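BugD (Bordetella pertussis Tohama I, PDB 2F5X) binds aspartic acid as a periplasmic solute receptor, probably serving a transport system of the tripartite tricarboxylate transporter type. Local coordinates at residues Asp110-Ile115 / Lys214-Leu219; Asn124-Leu129 / Pro223-Ser228; Glu128-Val133 / Glu160-Asn165. All coordinates share one frame; numbering follows the deposited sequence.

Interaction 1 of 3, residues Asp110-Ile115 / Lys214-Leu219; sequences DVPMTI and KRVPTL
Val216 is the first residue of the 214-219 loop to meet the strand, and it does so on the ring of Pro112. Its CG2 methyl rests on the ring carbons, 3.8 Å from Pro112 CG and 3.9 Å from Pro112 CB. With chi1 at 174°, CG2 lies opposite the carbonyl carbon and is the methyl turned to the strand. The two side chains meet at a slant. The backbones stay well apart here, with Val216 CA 7.7 Å from Pro112 CA.

Strand 102-117 is a long strand of the mixed sheet of this periplasmic binding protein. Pro112 and Thr114, two residues apart on it, face the loop. Between them, selenomethionine Met113 turns to the other face, toward Cys154 and Cys190.

The loop next makes a type I beta turn, with Pro217 and Thr218 at its two central positions. It is closed by Leu219 N bonding to Val216 O at 2.8 Å. This reversal brings Leu219 back to the strand beside Val216. Leu219 CD1 then meets Thr114 CG2 at 3.8 Å, the side chains crossing at about a right angle. The hydroxyl of Thr114 sits between its own N and carbonyl carbon (chi1 51°). Thr114 OG1 is engaged by Asp191 O and Thr196 OG1, and its methyl is left to face the loop.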
loop_
_atom_site.group_PDB
_atom_site.type_symbol
_atom_site.label_atom_id
_atom_site.label_comp_id
_atom_site.label_asym_id
_atom_site.label_seq_id
_atom_site.Cartn_x
_atom_site.Cartn_y
_atom_site.Cartn_z
ATOM N N ASP A 110 -4.082 1.796 8.090
ATOM C CA ASP A 110 -4.805 0.882 7.210
ATOM C C ASP A 110 -5.541 1.746 6.173
ATOM O O ASP A 110 -6.368 2.588 6.533
ATOM C CB ASP A 110 -5.771 0.034 8.051
ATOM C CG ASP A 110 -6.476 -1.043 7.253
ATOM O OD1 ASP A 110 -6.162 -1.261 6.064
ATOM O OD2 ASP A 110 -7.387 -1.730 7.764
ATOM N N VAL A 111 -5.216 1.550 4.894
ATOM C CA VAL A 111 -5.677 2.440 3.816
ATOM C C VAL A 111 -6.584 1.694 2.849
ATOM O O VAL A 111 -6.192 0.658 2.317
ATOM C CB VAL A 111 -4.471 3.048 3.046
ATOM C CG1 VAL A 111 -4.913 4.140 2.047
ATOM C CG2 VAL A 111 -3.444 3.622 4.038
ATOM N N PRO A 112 -7.776 2.230 2.583
ATOM C CA PRO A 112 -8.682 1.601 1.618
ATOM C C PRO A 112 -8.289 1.955 0.191
ATOM O O PRO A 112 -7.481 2.866 -0.031
ATOM C CB PRO A 112 -10.048 2.197 1.981
ATOM C CG PRO A 112 -9.721 3.578 2.525
ATOM C CD PRO A 112 -8.360 3.451 3.178
HETATM N N MSE A 113 -8.842 1.226 -0.767
HETATM C CA MSE A 113 -8.550 1.491 -2.171
HETATM C C MSE A 113 -9.786 1.927 -2.971
HETATM O O MSE A 113 -10.932 1.662 -2.572
HETATM C CB MSE A 113 -7.845 0.287 -2.793
HETATM C CG MSE A 113 -6.569 -0.089 -2.022
HETATM SE SE MSE A 113 -5.691 -1.585 -2.816
HETATM C CE MSE A 113 -4.885 -0.600 -4.339
ATOM N N THR A 114 -9.528 2.620 -4.078
ATOM C CA THR A 114 -10.554 3.069 -5.008
ATOM C C THR A 114 -10.261 2.539 -6.398
ATOM O O THR A 114 -9.112 2.601 -6.855
ATOM C CB THR A 114 -10.572 4.616 -5.104
ATOM O OG1 THR A 114 -9.238 5.094 -5.367
ATOM C CG2 THR A 114 -10.963 5.239 -3.759
ATOM N N ILE A 115 -11.298 2.035 -7.068
ATOM C CA ILE A 115 -11.216 1.669 -8.484
ATOM C C ILE A 115 -11.478 2.938 -9.283
ATOM O O ILE A 115 -12.553 3.524 -9.173
ATOM C CB ILE A 115 -12.270 0.587 -8.847
ATOM C CG1 ILE A 115 -12.131 -0.659 -7.958
ATOM C CG2 ILE A 115 -12.223 0.242 -10.371
ATOM C CD1 ILE A 115 -11.100 -1.611 -8.385
ATOM N N LYS A 214 -17.213 -0.935 4.601
ATOM C CA LYS A 214 -18.197 0.135 4.642
ATOM C C LYS A 214 -17.658 1.253 3.776
ATOM O O LYS A 214 -16.468 1.273 3.462
ATOM C CB LYS A 214 -18.410 0.614 6.080
ATOM C CG LYS A 214 -19.236 -0.354 6.936
ATOM C CD LYS A 214 -18.338 -1.345 7.676
ATOM C CE LYS A 214 -19.064 -2.041 8.816
ATOM N NZ LYS A 214 -19.997 -3.103 8.338
ATOM N N ARG A 215 -18.525 2.177 3.382
ATOM C CA ARG A 215 -18.091 3.279 2.528
ATOM C C ARG A 215 -17.033 4.138 3.216
ATOM O O ARG A 215 -16.988 4.232 4.451
ATOM C CB ARG A 215 -19.276 4.135 2.081
ATOM C CG ARG A 215 -20.106 3.482 0.996
ATOM C CD ARG A 215 -21.158 4.385 0.393
ATOM N NE ARG A 215 -22.035 3.660 -0.527
ATOM C CZ ARG A 215 -22.730 4.229 -1.507
ATOM N NH1 ARG A 215 -22.650 5.539 -1.716
ATOM N NH2 ARG A 215 -23.511 3.491 -2.283
ATOM N N VAL A 216 -16.166 4.722 2.398
ATOM C CA VAL A 216 -15.134 5.644 2.847
ATOM C C VAL A 216 -15.804 7.000 3.080
ATOM O O VAL A 216 -16.304 7.607 2.139
ATOM C CB VAL A 216 -13.995 5.730 1.788
ATOM C CG1 VAL A 216 -12.958 6.807 2.142
ATOM C CG2 VAL A 216 -13.322 4.364 1.617
ATOM N N PRO A 217 -15.858 7.454 4.336
ATOM C CA PRO A 217 -16.608 8.669 4.697
ATOM C C PRO A 217 -16.184 9.926 3.933
ATOM O O PRO A 217 -17.030 10.786 3.678
ATOM C CB PRO A 217 -16.320 8.837 6.197
ATOM C CG PRO A 217 -15.899 7.506 6.662
ATOM C CD PRO A 217 -15.233 6.817 5.509
ATOM N N THR A 218 -14.909 10.028 3.565
ATOM C CA THR A 218 -14.418 11.156 2.768
ATOM C C THR A 218 -14.772 11.025 1.284
ATOM O O THR A 218 -14.624 11.981 0.523
ATOM C CB THR A 218 -12.902 11.305 2.910
ATOM O OG1 THR A 218 -12.277 10.020 2.751
ATOM C CG2 THR A 218 -12.538 11.737 4.323
ATOM N N LEU A 219 -15.218 9.839 0.880
ATOM C CA LEU A 219 -15.673 9.613 -0.494
ATOM C C LEU A 219 -17.046 8.923 -0.473
ATOM O O LEU A 219 -17.208 7.806 -0.980
ATOM C CB LEU A 219 -14.638 8.781 -1.255
ATOM C CG LEU A 219 -13.218 9.358 -1.372
ATOM C CD1 LEU A 219 -12.247 8.288 -1.860
ATOM C CD2 LEU A 219 -13.184 10.586 -2.286
#

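Interaction 2 of 3, residues Asn124-Leu129 / Pro223-Ser228; sequences NNIKEL and PTMDES
Ile126 carries its CG1 branch anti to the backbone N (chi1 -174°), with CG2 wedged between N and the carbonyl carbon. The two branches therefore meet different parts of the 223-228 loop. Met225, a selenomethionine, is bent twice, at chi2 (-68°) and chi3 (-80°). The bends bring its selenium to the CG1 branch. Ile126 CD1 lies 3.9 Å from Met225 SE, and Ile126 CG1 is 4.1 Å from the same atom. The two chains cross at about a right angle.

The CG2 methyl of Ile126 fits against Ser228, 3.6 Å from Ser228 OG and 3.9 Å from Ser228 CB. It also reaches Pro223 CG at 4.1 Å. Ser228 OG has its own partner: it donates to Thr224 O at 2.7 Å, tilted out of the carbonyl plane.

Each side also holds its own shape. In the loop, Thr224 N donates to Glu227 OE2, which also forms a salt bridge with Arg215. In return, Thr224 OG1 accepts from Glu227 N at 2.9 Å, an ST motif; residues 225-227 that follow have helical backbone angles without the regular helix bonds. Ile126 is the first residue of helix 126-136. Asn125 just before it is the N-cap, with Glu128 N giving a nearly straight bond to Asn125 OD1 at 2.8 Å. The contact is thus a capped helix N-terminus packed against a loop that an ST motif shapes.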
loop_
_atom_site.group_PDB
_atom_site.type_symbol
_atom_site.label_atom_id
_atom_site.label_comp_id
_atom_site.label_asym_id
_atom_site.label_seq_id
_atom_site.Cartn_x
_atom_site.Cartn_y
_atom_site.Cartn_z
ATOM N N ASN A 124 -19.812 5.335 -16.389
ATOM C CA ASN A 124 -20.020 6.314 -15.328
ATOM C C ASN A 124 -20.297 5.715 -13.962
ATOM O O ASN A 124 -20.352 6.442 -12.980
ATOM C CB ASN A 124 -21.141 7.283 -15.718
ATOM C CG ASN A 124 -20.711 8.242 -16.804
ATOM O OD1 ASN A 124 -19.534 8.549 -16.925
ATOM N ND2 ASN A 124 -21.662 8.719 -17.599
ATOM N N ASN A 125 -20.447 4.391 -13.897
ATOM C CA ASN A 125 -20.696 3.718 -12.620
ATOM C C ASN A 125 -20.135 2.295 -12.625
ATOM O O ASN A 125 -19.712 1.800 -13.681
ATOM C CB ASN A 125 -22.196 3.756 -12.249
ATOM C CG ASN A 125 -23.070 2.976 -13.228
ATOM O OD1 ASN A 125 -22.814 1.817 -13.509
ATOM N ND2 ASN A 125 -24.123 3.612 -13.728
ATOM N N ILE A 126 -20.096 1.656 -11.457
ATOM C CA ILE A 126 -19.450 0.344 -11.340
ATOM C C ILE A 126 -20.146 -0.755 -12.167
ATOM O O ILE A 126 -19.469 -1.614 -12.733
ATOM C CB ILE A 126 -19.255 -0.065 -9.841
ATOM C CG1 ILE A 126 -18.451 -1.372 -9.700
ATOM C CG2 ILE A 126 -20.597 -0.172 -9.097
ATOM C CD1 ILE A 126 -17.035 -1.343 -10.287
ATOM N N LYS A 127 -21.476 -0.715 -12.256
ATOM C CA LYS A 127 -22.204 -1.674 -13.089
ATOM C C LYS A 127 -21.779 -1.520 -14.551
ATOM O O LYS A 127 -21.445 -2.507 -15.220
ATOM C CB LYS A 127 -23.721 -1.493 -12.954
ATOM C CG LYS A 127 -24.510 -2.491 -13.787
ATOM C CD LYS A 127 -26.010 -2.309 -13.615
ATOM C CE LYS A 127 -26.765 -3.387 -14.379
ATOM N NZ LYS A 127 -26.864 -3.045 -15.823
ATOM N N GLU A 128 -21.775 -0.279 -15.030
ATOM C CA GLU A 128 -21.367 0.006 -16.399
ATOM C C GLU A 128 -19.903 -0.274 -16.628
ATOM O O GLU A 128 -19.526 -0.680 -17.726
ATOM C CB GLU A 128 -21.655 1.446 -16.773
ATOM C CG GLU A 128 -23.127 1.735 -16.879
ATOM C CD GLU A 128 -23.431 3.199 -16.693
ATOM O OE1 GLU A 128 -22.482 4.006 -16.550
ATOM O OE2 GLU A 128 -24.625 3.538 -16.687
ATOM N N LEU A 129 -19.079 -0.061 -15.604
ATOM C CA LEU A 129 -17.659 -0.392 -15.715
ATOM C C LEU A 129 -17.446 -1.875 -15.998
ATOM O O LEU A 129 -16.688 -2.236 -16.910
ATOM C CB LEU A 129 -16.873 0.023 -14.461
ATOM C CG LEU A 129 -15.393 -0.389 -14.460
ATOM C CD1 LEU A 129 -14.595 0.398 -15.496
ATOM C CD2 LEU A 129 -14.760 -0.233 -13.083
ATOM N N PRO A 223 -19.701 3.424 -3.951
ATOM C CA PRO A 223 -20.162 2.179 -3.337
ATOM C C PRO A 223 -18.978 1.281 -3.034
ATOM O O PRO A 223 -17.933 1.356 -3.712
ATOM C CB PRO A 223 -21.039 1.545 -4.431
ATOM C CG PRO A 223 -20.459 2.066 -5.722
ATOM C CD PRO A 223 -20.036 3.494 -5.392
ATOM N N THR A 224 -19.130 0.428 -2.030
ATOM C CA THR A 224 -18.156 -0.642 -1.843
ATOM C C THR A 224 -18.330 -1.682 -2.939
ATOM O O THR A 224 -19.410 -1.816 -3.531
ATOM C CB THR A 224 -18.297 -1.332 -0.477
ATOM O OG1 THR A 224 -19.544 -2.035 -0.424
ATOM C CG2 THR A 224 -18.380 -0.313 0.653
HETATM N N MSE A 225 -17.264 -2.420 -3.206
HETATM C CA MSE A 225 -17.360 -3.544 -4.128
HETATM C C MSE A 225 -18.325 -4.586 -3.546
HETATM O O MSE A 225 -19.100 -5.204 -4.275
HETATM C CB MSE A 225 -15.980 -4.138 -4.395
HETATM C CG MSE A 225 -15.092 -3.237 -5.240
HETATM SE SE MSE A 225 -15.749 -3.085 -7.072
HETATM C CE MSE A 225 -15.073 -4.764 -7.781
ATOM N N ASP A 226 -18.288 -4.749 -2.225
ATOM C CA ASP A 226 -19.168 -5.692 -1.529
ATOM C C ASP A 226 -20.653 -5.400 -1.801
ATOM O O ASP A 226 -21.422 -6.318 -2.127
ATOM C CB ASP A 226 -18.849 -5.687 -0.025
ATOM C CG ASP A 226 -19.701 -6.653 0.767
ATOM O OD1 ASP A 226 -19.546 -7.887 0.599
ATOM O OD2 ASP A 226 -20.537 -6.267 1.609
ATOM N N GLU A 227 -21.048 -4.130 -1.700
ATOM C CA GLU A 227 -22.448 -3.746 -1.930
ATOM C C GLU A 227 -22.802 -3.728 -3.420
ATOM O O GLU A 227 -23.979 -3.697 -3.794
ATOM C CB GLU A 227 -22.775 -2.396 -1.267
ATOM C CG GLU A 227 -22.407 -1.167 -2.097
ATOM C CD GLU A 227 -22.700 0.139 -1.381
ATOM O OE1 GLU A 227 -23.864 0.602 -1.437
ATOM O OE2 GLU A 227 -21.774 0.704 -0.758
ATOM N N SER A 228 -21.775 -3.740 -4.263
ATOM C CA SER A 228 -21.958 -3.737 -5.708
ATOM C C SER A 228 -22.109 -5.138 -6.302
ATOM O O SER A 228 -22.219 -5.292 -7.521
ATOM C CB SER A 228 -20.822 -2.956 -6.381
ATOM O OG SER A 228 -20.740 -1.651 -5.832
#

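Interaction 3 of 3, residues Glu128-Val133 / Glu160-Asn165; sequences ELAEYV and EALGVN
Apolar packing makes up the contact, and Leu162 is at its centre with its two methyls on different partners. Leu162 CD2 presses on Ala130 CB at 3.5 Å, a close approach, and is also 3.8 Å from Ala130 CA. Leu162 CD1 meets Val133 CG1 at 3.8 Å. Val133 CG1 extends away from its own N (chi1 171°), which takes this methyl across to the other segment. There it also touches Val164 CG2 at 4.0 Å. Val133 crosses both Leu162 and Val164 at about a right angle.

Backbone bonding shapes each side. Helix 126-136 is regular here, with Val133 N bonded to Leu129 O. Helix 150-162 ends in a Schellman motif. Gly163, with positive phi (69°), is its C-prime residue, and Gly163 N makes a weak bond to Glu160 O. The turn sends Val164 toward the same neighbour as Leu162.

One side-chain bond joins the two helices: Lys134 NZ, just past 128-133, donates to Leu162 O.

Tyr230 touches both Ala130 and Leu162 from a loop. Helix 150-162 is the connection of a beta-alpha-beta unit between parallel strands 141-144 and 167-170, and its C-terminal end packs here on helix 126-136.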
loop_
_atom_site.group_PDB
_atom_site.type_symbol
_atom_site.label_atom_id
_atom_site.label_comp_id
_atom_site.label_asym_id
_atom_site.label_seq_id
_atom_site.Cartn_x
_atom_site.Cartn_y
_atom_site.Cartn_z
ATOM N N GLU A 128 -21.775 -0.279 -15.030
ATOM C CA GLU A 128 -21.367 0.006 -16.399
ATOM C C GLU A 128 -19.903 -0.274 -16.628
ATOM O O GLU A 128 -19.526 -0.680 -17.726
ATOM C CB GLU A 128 -21.655 1.446 -16.773
ATOM C CG GLU A 128 -23.127 1.735 -16.879
ATOM C CD GLU A 128 -23.431 3.199 -16.693
ATOM O OE1 GLU A 128 -22.482 4.006 -16.550
ATOM O OE2 GLU A 128 -24.625 3.538 -16.687
ATOM N N LEU A 129 -19.079 -0.061 -15.604
ATOM C CA LEU A 129 -17.659 -0.392 -15.715
ATOM C C LEU A 129 -17.446 -1.875 -15.998
ATOM O O LEU A 129 -16.688 -2.236 -16.910
ATOM C CB LEU A 129 -16.873 0.023 -14.461
ATOM C CG LEU A 129 -15.393 -0.389 -14.460
ATOM C CD1 LEU A 129 -14.595 0.398 -15.496
ATOM C CD2 LEU A 129 -14.760 -0.233 -13.083
ATOM N N ALA A 130 -18.112 -2.725 -15.220
ATOM C CA ALA A 130 -17.969 -4.173 -15.391
ATOM C C ALA A 130 -18.380 -4.596 -16.795
ATOM O O ALA A 130 -17.686 -5.391 -17.445
ATOM C CB ALA A 130 -18.781 -4.924 -14.341
ATOM N N GLU A 131 -19.490 -4.035 -17.269
ATOM C CA GLU A 131 -20.027 -4.353 -18.594
ATOM C C GLU A 131 -19.062 -3.901 -19.680
ATOM O O GLU A 131 -18.788 -4.644 -20.622
ATOM C CB GLU A 131 -21.401 -3.695 -18.782
ATOM C CG GLU A 131 -22.466 -4.270 -17.864
ATOM C CD GLU A 131 -23.750 -3.455 -17.808
ATOM O OE1 GLU A 131 -23.720 -2.230 -18.070
ATOM O OE2 GLU A 131 -24.803 -4.047 -17.474
ATOM N N TYR A 132 -18.552 -2.680 -19.530
ATOM C CA TYR A 132 -17.610 -2.100 -20.481
ATOM C C TYR A 132 -16.294 -2.878 -20.552
ATOM O O TYR A 132 -15.766 -3.129 -21.649
ATOM C CB TYR A 132 -17.341 -0.634 -20.124
ATOM C CG TYR A 132 -16.535 0.088 -21.167
ATOM C CD1 TYR A 132 -17.157 0.643 -22.286
ATOM C CD2 TYR A 132 -15.146 0.192 -21.053
ATOM C CE1 TYR A 132 -16.420 1.317 -23.260
ATOM C CE2 TYR A 132 -14.398 0.867 -22.023
ATOM C CZ TYR A 132 -15.049 1.417 -23.126
ATOM O OH TYR A 132 -14.327 2.073 -24.097
ATOM N N VAL A 133 -15.763 -3.258 -19.390
ATOM C CA VAL A 133 -14.499 -3.997 -19.341
ATOM C C VAL A 133 -14.663 -5.395 -19.964
ATOM O O VAL A 133 -13.812 -5.842 -20.739
ATOM C CB VAL A 133 -13.924 -4.081 -17.906
ATOM C CG1 VAL A 133 -12.726 -5.049 -17.844
ATOM C CG2 VAL A 133 -13.523 -2.684 -17.398
ATOM N N GLU A 160 -10.005 -10.967 -11.833
ATOM C CA GLU A 160 -10.593 -12.260 -11.486
ATOM C C GLU A 160 -12.110 -12.161 -11.299
ATOM O O GLU A 160 -12.855 -13.009 -11.799
ATOM C CB GLU A 160 -9.910 -12.852 -10.247
ATOM C CG GLU A 160 -8.485 -13.323 -10.527
ATOM C CD GLU A 160 -8.409 -14.614 -11.333
ATOM O OE1 GLU A 160 -9.355 -15.433 -11.277
ATOM O OE2 GLU A 160 -7.392 -14.817 -12.022
ATOM N N ALA A 161 -12.556 -11.126 -10.591
ATOM C CA ALA A 161 -13.979 -10.894 -10.365
ATOM C C ALA A 161 -14.737 -10.622 -11.656
ATOM O O ALA A 161 -15.890 -11.047 -11.801
ATOM C CB ALA A 161 -14.186 -9.756 -9.374
ATOM N N LEU A 162 -14.091 -9.935 -12.596
ATOM C CA LEU A 162 -14.709 -9.632 -13.892
ATOM C C LEU A 162 -14.535 -10.738 -14.933
ATOM O O LEU A 162 -15.174 -10.714 -15.992
ATOM C CB LEU A 162 -14.163 -8.313 -14.446
ATOM C CG LEU A 162 -14.398 -7.045 -13.617
ATOM C CD1 LEU A 162 -13.685 -5.883 -14.267
ATOM C CD2 LEU A 162 -15.881 -6.750 -13.447
ATOM N N GLY A 163 -13.673 -11.706 -14.639
ATOM C CA GLY A 163 -13.430 -12.816 -15.544
ATOM C C GLY A 163 -12.715 -12.403 -16.811
ATOM O O GLY A 163 -12.987 -12.955 -17.883
ATOM N N VAL A 164 -11.808 -11.433 -16.690
ATOM C CA VAL A 164 -11.048 -10.928 -17.831
ATOM C C VAL A 164 -9.540 -11.053 -17.641
ATOM O O VAL A 164 -9.044 -11.179 -16.520
ATOM C CB VAL A 164 -11.387 -9.440 -18.160
ATOM C CG1 VAL A 164 -12.874 -9.273 -18.514
ATOM C CG2 VAL A 164 -10.981 -8.504 -17.000
ATOM N N ASN A 165 -8.824 -11.039 -18.761
ATOM C CA ASN A 165 -7.372 -10.873 -18.773
ATOM C C ASN A 165 -7.078 -9.570 -19.512
ATOM O O ASN A 165 -7.516 -9.406 -20.649
ATOM C CB ASN A 165 -6.716 -12.058 -19.503
ATOM C CG ASN A 165 -5.189 -11.992 -19.479
ATOM O OD1 ASN A 165 -4.580 -11.793 -18.426
ATOM N ND2 ASN A 165 -4.570 -12.154 -20.646
#

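Overall arrangement
Interactions 2 and 3 both use helix 126-136, and their centres lie about 11 Å apart. Interaction 2 takes the start of that helix and interaction 3 the next turns. Interaction 1 is about 13 Å from interaction 2, centre to centre, and they are joined by a salt bridge, Arg215 NE to Glu227 OE2 at 3.0 Å. Ile115 CG2 of interaction 1 packs on Leu129 CD2, a residue that interactions 2 and 3 share, at 3.7 Å. Interaction 1 is the buried contact of the three. The Thr114 side chain is about 11 Å from the bound aspartic acid. Strand 102-117 pairs with strand 188-192, which ends in the pocket residue Gln192.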